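Local coordinates for putative nucleoprotein (Infectious salmon anemia virus, PDB 4EWC), which encapsidates the negative-strand viral RNA, protecting it from nucleases and forming the ribonucleoprotein that is the template for transcription and replication, at residues A[272-277]-A[469-474]; A[265-270]-A[449-454]; A[433-438]-A[474-479]. All coordinates share one frame; numbering follows the deposited sequence.

Interaction 1: residues A[272-277]-A[469-474]; sequences DQLFAP and RYRSNI
R471 brings its guanidinium up to the short helix 272-275 so that F275 CD1 stands over one of its faces. The F275 ring and the guanidinium are inclined by 65°, and the two side chains cross at about a right angle, so this is not a flat stack; NH2 of R471 lies 4.2 Å from CD1 of F275. The long arginine side chain suits the place because it packs by its methylenes while carrying the charged end past the backbone carbonyls. Its CD lies 4.2 Å from CD1 of L274, and NE comes within 3.3 Å of the L274 carbonyl O. A bend at chi2 (64°) turns the chain to that carbonyl. I474 supplies the apolar half: CG2, the branch anti to the backbone N, touches CE1 of F275 at 3.6 Å, these two side chains also crossing at about a right angle. Its other branch ends in CD1, 4.3 Å from CD2 of L274. Leucine, phenylalanine and isoleucine thus form a hydrophobic patch with the arginine along its border. Next door, Y470 OH hydrogen-bonds to V582 N in strand 577-583 of the second subunit. Helix 438-449 carries the patch, with T443 against L274, C444 against F275 and V440 against I474.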
# COMPACT_ATOMS: atom_id res chain seq x y z
N ASP A 272 -16.19 -1.52 -15.61
CA ASP A 272 -16.69 -0.19 -15.98
C ASP A 272 -16.68 0.76 -14.81
O ASP A 272 -16.43 1.95 -14.98
CB ASP A 272 -18.10 -0.27 -16.54
CG ASP A 272 -18.21 -1.26 -17.68
OD1 ASP A 272 -17.17 -1.67 -18.25
OD2 ASP A 272 -19.37 -1.64 -18.00
N GLN A 273 -16.95 0.25 -13.62
CA GLN A 273 -16.96 1.13 -12.46
C GLN A 273 -15.56 1.56 -12.08
O GLN A 273 -15.38 2.47 -11.29
CB GLN A 273 -17.68 0.49 -11.28
CG GLN A 273 -19.13 0.86 -11.23
CD GLN A 273 -19.81 0.24 -10.05
OE1 GLN A 273 -20.09 -0.96 -10.04
NE2 GLN A 273 -20.06 1.05 -9.02
N LEU A 274 -14.56 0.88 -12.64
CA LEU A 274 -13.19 1.38 -12.53
C LEU A 274 -13.10 2.72 -13.27
O LEU A 274 -12.54 3.70 -12.77
CB LEU A 274 -12.20 0.38 -13.11
CG LEU A 274 -10.73 0.76 -13.08
CD1 LEU A 274 -10.39 1.34 -11.76
CD2 LEU A 274 -9.89 -0.47 -13.34
N PHE A 275 -13.70 2.77 -14.46
CA PHE A 275 -13.64 3.97 -15.27
C PHE A 275 -14.66 5.02 -14.91
O PHE A 275 -14.39 6.21 -15.02
CB PHE A 275 -13.68 3.63 -16.77
CG PHE A 275 -12.46 2.92 -17.23
CD1 PHE A 275 -11.29 3.62 -17.42
CD2 PHE A 275 -12.46 1.55 -17.41
CE1 PHE A 275 -10.15 2.98 -17.81
CE2 PHE A 275 -11.32 0.89 -17.79
CZ PHE A 275 -10.16 1.62 -18.01
N ALA A 276 -15.84 4.59 -14.47
CA ALA A 276 -16.85 5.55 -14.01
C ALA A 276 -17.59 5.01 -12.78
O ALA A 276 -18.67 4.44 -12.91
CB ALA A 276 -17.82 5.90 -15.15
N PRO A 277 -16.99 5.18 -11.60
CA PRO A 277 -17.42 4.64 -10.30
C PRO A 277 -18.86 4.96 -9.96
O PRO A 277 -19.52 4.17 -9.28
CB PRO A 277 -16.52 5.37 -9.30
CG PRO A 277 -15.38 5.79 -10.04
CD PRO A 277 -15.75 5.96 -11.47
N ARG A 469 -2.20 0.19 -9.47
CA ARG A 469 -2.84 0.40 -8.18
C ARG A 469 -3.54 1.78 -8.07
O ARG A 469 -4.37 2.01 -7.18
CB ARG A 469 -1.82 0.17 -7.07
CG ARG A 469 -1.89 1.10 -5.88
CD ARG A 469 -0.68 0.93 -4.96
NE ARG A 469 -0.75 -0.27 -4.12
CZ ARG A 469 -1.07 -0.26 -2.83
NH1 ARG A 469 -1.37 0.89 -2.23
NH2 ARG A 469 -1.09 -1.39 -2.14
N TYR A 470 -3.21 2.69 -8.99
CA TYR A 470 -3.88 3.99 -9.04
C TYR A 470 -4.65 4.24 -10.34
O TYR A 470 -4.10 4.16 -11.43
CB TYR A 470 -2.92 5.15 -8.77
CG TYR A 470 -2.15 5.02 -7.48
CD1 TYR A 470 -2.72 5.37 -6.27
CD2 TYR A 470 -0.84 4.55 -7.48
CE1 TYR A 470 -2.02 5.25 -5.09
CE2 TYR A 470 -0.14 4.43 -6.31
CZ TYR A 470 -0.74 4.78 -5.12
OH TYR A 470 -0.04 4.66 -3.95
N ARG A 471 -5.93 4.55 -10.17
CA ARG A 471 -6.83 4.99 -11.23
C ARG A 471 -6.25 6.23 -11.92
O ARG A 471 -6.39 6.40 -13.13
CB ARG A 471 -8.20 5.32 -10.61
CG ARG A 471 -9.16 6.11 -11.49
CD ARG A 471 -9.55 5.33 -12.74
NE ARG A 471 -10.44 6.08 -13.64
CZ ARG A 471 -10.04 6.67 -14.77
NH1 ARG A 471 -8.76 6.62 -15.15
NH2 ARG A 471 -10.91 7.31 -15.53
N SER A 472 -5.57 7.08 -11.16
CA SER A 472 -4.98 8.29 -11.70
C SER A 472 -3.92 8.02 -12.79
O SER A 472 -3.85 8.77 -13.78
CB SER A 472 -4.42 9.17 -10.58
OG SER A 472 -3.70 8.42 -9.62
N ASN A 473 -3.14 6.96 -12.62
CA ASN A 473 -2.12 6.55 -13.59
C ASN A 473 -2.72 5.90 -14.85
O ASN A 473 -2.01 5.61 -15.81
CB ASN A 473 -1.13 5.58 -12.93
CG ASN A 473 -0.23 6.27 -11.91
OD1 ASN A 473 -0.02 7.49 -11.98
ND2 ASN A 473 0.29 5.50 -10.94
N ILE A 474 -4.02 5.68 -14.85
CA ILE A 474 -4.68 5.05 -15.98
C ILE A 474 -5.10 6.09 -17.00
O ILE A 474 -5.88 6.99 -16.68
CB ILE A 474 -5.94 4.24 -15.51
CG1 ILE A 474 -5.49 2.98 -14.77
CG2 ILE A 474 -6.85 3.92 -16.70
CD1 ILE A 474 -6.62 2.19 -14.14

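Interaction 2: residues A[265-270]-A[449-454]; sequences MKSVLS and MVATAF
A Schellman motif ends helix 438-449, and its C-prime residue, A451, presses against the last turn of helix 253-269. A451 has positive phi (53°), and its amide and that of T452 turn back to the carbonyls of S448 and V447. The small side chain fits this close approach: the CA atoms of A451 and S267 are 4.4 Å apart, and A451 CB fits between S267 OG, 3.8 Å away, and K266 CG. S270 faces the same turn, its OG lying 3.7 Å from A451 CA. That hydroxyl donates to the S267 carbonyl O (2.8 Å) and has a weak second partner in V447 O. The S267 carbonyl also accepts from S448 OG, a bond that ties the two helix ends together. T452, whose amide closes the Schellman motif, also opens an ST turn, in which its OG1 accepts from the F454 amide. K266 runs alongside A451, extended until chi4 (66°) bends its end; CE comes 3.4 Å from A451 O. A water accepts from K266 NZ (2.9 Å) and donates to A451 O (3.0 Å), and the buried ammonium also forms a salt bridge with E296 and a hydrogen bond to the C311 carbonyl.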
# COMPACT_ATOMS: atom_id res chain seq x y z
N MSE A 265 -22.93 -10.95 -14.47
CA MSE A 265 -22.92 -9.54 -14.87
C MSE A 265 -22.23 -8.65 -13.83
O MSE A 265 -21.52 -7.72 -14.22
CB MSE A 265 -24.30 -9.03 -15.33
CG MSE A 265 -24.84 -9.74 -16.60
SE MSE A 265 -23.65 -9.73 -18.18
CE MSE A 265 -22.22 -10.93 -17.69
N LYS A 266 -22.39 -8.95 -12.54
CA LYS A 266 -21.64 -8.23 -11.51
C LYS A 266 -20.14 -8.25 -11.77
O LYS A 266 -19.45 -7.25 -11.60
CB LYS A 266 -21.94 -8.74 -10.09
CG LYS A 266 -21.23 -7.93 -8.99
CD LYS A 266 -21.58 -8.39 -7.57
CE LYS A 266 -20.89 -7.55 -6.48
NZ LYS A 266 -21.37 -6.15 -6.45
N SER A 267 -19.62 -9.39 -12.21
CA SER A 267 -18.19 -9.50 -12.46
C SER A 267 -17.78 -8.72 -13.72
O SER A 267 -16.85 -7.93 -13.69
CB SER A 267 -17.79 -10.95 -12.55
OG SER A 267 -17.90 -11.58 -11.31
N VAL A 268 -18.51 -8.94 -14.81
CA VAL A 268 -18.14 -8.38 -16.11
C VAL A 268 -18.21 -6.86 -16.10
O VAL A 268 -17.34 -6.17 -16.65
CB VAL A 268 -19.06 -8.93 -17.23
CG1 VAL A 268 -19.14 -7.99 -18.40
CG2 VAL A 268 -18.60 -10.30 -17.66
N LEU A 269 -19.25 -6.35 -15.45
CA LEU A 269 -19.53 -4.93 -15.45
C LEU A 269 -18.70 -4.15 -14.43
O LEU A 269 -18.65 -2.93 -14.50
CB LEU A 269 -21.01 -4.68 -15.18
CG LEU A 269 -21.96 -5.17 -16.25
CD1 LEU A 269 -23.37 -4.81 -15.84
CD2 LEU A 269 -21.62 -4.58 -17.60
N SER A 270 -18.07 -4.84 -13.49
CA SER A 270 -17.35 -4.13 -12.44
C SER A 270 -16.12 -3.38 -12.97
O SER A 270 -15.64 -2.44 -12.34
CB SER A 270 -16.99 -5.06 -11.26
OG SER A 270 -16.16 -6.13 -11.66
N MSE A 449 -12.38 -10.18 -11.06
CA MSE A 449 -12.19 -11.33 -10.19
C MSE A 449 -12.78 -11.15 -8.79
O MSE A 449 -13.36 -12.07 -8.23
CB MSE A 449 -10.73 -11.76 -10.13
CG MSE A 449 -10.29 -12.45 -11.42
SE MSE A 449 -8.46 -13.12 -11.24
CE MSE A 449 -9.03 -14.81 -10.45
N VAL A 450 -12.64 -9.95 -8.23
CA VAL A 450 -13.21 -9.66 -6.93
C VAL A 450 -14.55 -8.98 -7.08
O VAL A 450 -15.21 -8.64 -6.08
CB VAL A 450 -12.25 -8.84 -6.07
CG1 VAL A 450 -10.95 -9.63 -5.87
CG2 VAL A 450 -12.01 -7.44 -6.70
N ALA A 451 -14.97 -8.80 -8.33
CA ALA A 451 -16.30 -8.27 -8.66
C ALA A 451 -16.63 -6.94 -7.98
O ALA A 451 -17.76 -6.73 -7.55
CB ALA A 451 -17.38 -9.30 -8.34
N THR A 452 -15.64 -6.06 -7.87
CA THR A 452 -15.89 -4.74 -7.28
C THR A 452 -14.79 -3.73 -7.55
O THR A 452 -13.61 -4.01 -7.35
CB THR A 452 -16.14 -4.81 -5.74
OG1 THR A 452 -16.51 -3.51 -5.27
CG2 THR A 452 -14.91 -5.36 -4.97
N ALA A 453 -15.17 -2.54 -8.01
CA ALA A 453 -14.18 -1.48 -8.20
C ALA A 453 -13.71 -0.89 -6.87
O ALA A 453 -12.77 -0.10 -6.85
CB ALA A 453 -14.71 -0.38 -9.12
N PHE A 454 -14.33 -1.27 -5.77
CA PHE A 454 -14.08 -0.58 -4.51
C PHE A 454 -13.23 -1.39 -3.56
O PHE A 454 -13.18 -1.09 -2.36
CB PHE A 454 -15.40 -0.14 -3.88
CG PHE A 454 -16.25 0.65 -4.82
CD1 PHE A 454 -15.79 1.85 -5.33
CD2 PHE A 454 -17.46 0.16 -5.27
CE1 PHE A 454 -16.53 2.57 -6.23
CE2 PHE A 454 -18.21 0.88 -6.19
CZ PHE A 454 -17.74 2.09 -6.66
O HOH W 1 -19.81 -4.79 -8.43

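Interaction 3: residues A[433-438]-A[474-479]; sequences NSTFTM and IKANTT
With CG anti to the backbone N (chi1 -161°), the F436 ring reaches A476, T478 and T479, which meet it obliquely. CD2 of F436 lies 4.1 Å from A476 CB, and its CE2 lies 3.7 Å from T479 CA. The phenyl group is wide enough to span all three residues, whereas the methyl of A476 is small enough to let the backbones draw close beside it: the CA atoms of T435 and A476 are 4.7 Å apart. T435 packs its CB against the A476 backbone, and a water joins the two chain segments by donating to T435 O (2.9 Å) and accepting from K475 N (2.6 Å).

The turn that presents F436 is shaped by N433. Its chi1 of 67° sets CG between the backbone N and the carbonyl carbon, and OD1 accepts three bonds: from F436 N (2.7 Å), from T435 N (2.8 Å) and from T435 OG1 (3.0 Å). All three donors are tilted out of the carbonyl plane. An Asx turn and a longer Asx motif therefore share one acceptor, for which the short amide side chain of asparagine is well suited.

T437 stands at the N-cap position of helix 438-449, its OG1 making a weak hydrogen bond to V440 N; the loop joins strand 429-432 to that helix. F436 also packs on A441 of the same helix and on Q175 of helix 174-188, while A476 and T479 rest on F275 of helix 272-275.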
# COMPACT_ATOMS: atom_id res chain seq x y z
N ASN A 433 -2.51 -1.13 -25.87
CA ASN A 433 -2.02 0.02 -26.60
C ASN A 433 -1.45 1.09 -25.65
O ASN A 433 -1.22 0.81 -24.48
CB ASN A 433 -3.11 0.57 -27.54
CG ASN A 433 -4.30 1.18 -26.80
OD1 ASN A 433 -4.16 1.77 -25.73
ND2 ASN A 433 -5.48 1.06 -27.40
N SER A 434 -1.22 2.30 -26.16
CA SER A 434 -0.63 3.37 -25.35
C SER A 434 -1.48 3.74 -24.12
O SER A 434 -0.93 4.05 -23.06
CB SER A 434 -0.35 4.62 -26.20
OG SER A 434 -1.56 5.23 -26.62
N THR A 435 -2.80 3.74 -24.29
CA THR A 435 -3.68 4.16 -23.21
C THR A 435 -4.22 2.98 -22.39
O THR A 435 -4.17 2.98 -21.15
CB THR A 435 -4.84 5.02 -23.75
OG1 THR A 435 -5.56 4.28 -24.73
CG2 THR A 435 -4.30 6.29 -24.38
N PHE A 436 -4.72 1.97 -23.08
CA PHE A 436 -5.13 0.72 -22.45
C PHE A 436 -3.92 -0.22 -22.42
O PHE A 436 -3.80 -1.10 -23.28
CB PHE A 436 -6.27 0.11 -23.25
CG PHE A 436 -7.06 -0.92 -22.49
CD1 PHE A 436 -6.68 -2.27 -22.48
CD2 PHE A 436 -8.20 -0.56 -21.79
CE1 PHE A 436 -7.41 -3.22 -21.77
CE2 PHE A 436 -8.95 -1.51 -21.07
CZ PHE A 436 -8.55 -2.84 -21.06
N THR A 437 -3.04 -0.03 -21.45
CA THR A 437 -1.79 -0.80 -21.35
C THR A 437 -2.00 -2.15 -20.68
O THR A 437 -3.10 -2.46 -20.22
CB THR A 437 -0.70 -0.06 -20.57
OG1 THR A 437 -1.02 -0.06 -19.17
CG2 THR A 437 -0.57 1.38 -21.05
N MSE A 438 -0.94 -2.93 -20.60
CA MSE A 438 -1.03 -4.25 -20.00
C MSE A 438 -1.39 -4.14 -18.53
O MSE A 438 -2.20 -4.92 -18.02
CB MSE A 438 0.27 -5.03 -20.20
CG MSE A 438 0.29 -6.38 -19.48
SE MSE A 438 -1.02 -7.67 -20.20
CE MSE A 438 -0.24 -8.01 -21.94
N ILE A 474 -4.02 5.68 -14.85
CA ILE A 474 -4.68 5.05 -15.98
C ILE A 474 -5.10 6.09 -17.00
O ILE A 474 -5.88 6.99 -16.68
CB ILE A 474 -5.94 4.24 -15.51
CG1 ILE A 474 -5.49 2.98 -14.77
CG2 ILE A 474 -6.85 3.92 -16.70
CD1 ILE A 474 -6.62 2.19 -14.14
N LYS A 475 -4.61 5.96 -18.22
CA LYS A 475 -4.89 6.96 -19.26
C LYS A 475 -6.14 6.64 -20.10
O LYS A 475 -6.75 7.53 -20.67
CB LYS A 475 -3.66 7.21 -20.14
CG LYS A 475 -2.37 7.53 -19.38
CD LYS A 475 -2.65 8.49 -18.21
CE LYS A 475 -1.38 8.86 -17.43
NZ LYS A 475 -1.70 9.81 -16.31
N ALA A 476 -6.53 5.37 -20.15
CA ALA A 476 -7.72 4.98 -20.91
C ALA A 476 -8.99 5.53 -20.26
O ALA A 476 -9.00 5.85 -19.07
CB ALA A 476 -7.80 3.47 -21.04
N ASN A 477 -10.07 5.63 -21.03
CA ASN A 477 -11.35 6.05 -20.46
C ASN A 477 -12.43 4.98 -20.48
O ASN A 477 -13.57 5.23 -20.13
CB ASN A 477 -11.83 7.28 -21.19
CG ASN A 477 -10.96 8.47 -20.90
OD1 ASN A 477 -10.39 8.57 -19.81
ND2 ASN A 477 -10.82 9.37 -21.88
N THR A 478 -12.07 3.78 -20.92
CA THR A 478 -13.04 2.72 -21.11
C THR A 478 -12.37 1.42 -21.52
O THR A 478 -11.26 1.42 -22.06
CB THR A 478 -14.10 3.09 -22.18
OG1 THR A 478 -15.08 2.05 -22.25
CG2 THR A 478 -13.46 3.31 -23.52
N THR A 479 -13.07 0.33 -21.24
CA THR A 479 -12.61 -1.02 -21.57
C THR A 479 -12.99 -1.37 -23.01
O THR A 479 -12.42 -2.28 -23.60
CB THR A 479 -13.22 -2.07 -20.60
OG1 THR A 479 -14.62 -1.81 -20.44
CG2 THR A 479 -12.58 -1.96 -19.24
O HOH W 2 -2.71 4.31 -19.05

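In the fold
Helix 438-449 connects the three sites: interaction 3 lies at its N-terminal end, interaction 2 at its C-terminal end, and interaction 1 packs on its side. Interactions 1 and 3, centres about 10 Å apart, share I474, and F275 also packs on A476 and T479. Interactions 1 and 2, centres about 13 Å apart, touch where Q273 and L274 meet A453 and F454; both reach the second subunit. Interactions 2 and 3 have centres about 18 Å apart, nearest atoms about 6 Å. The segments alternate along the chain: interactions 1 and 2 join helices 272-275 and 253-269 to parts some 180-190 residues later, whereas interaction 3 joins two loops within the C-terminal family region.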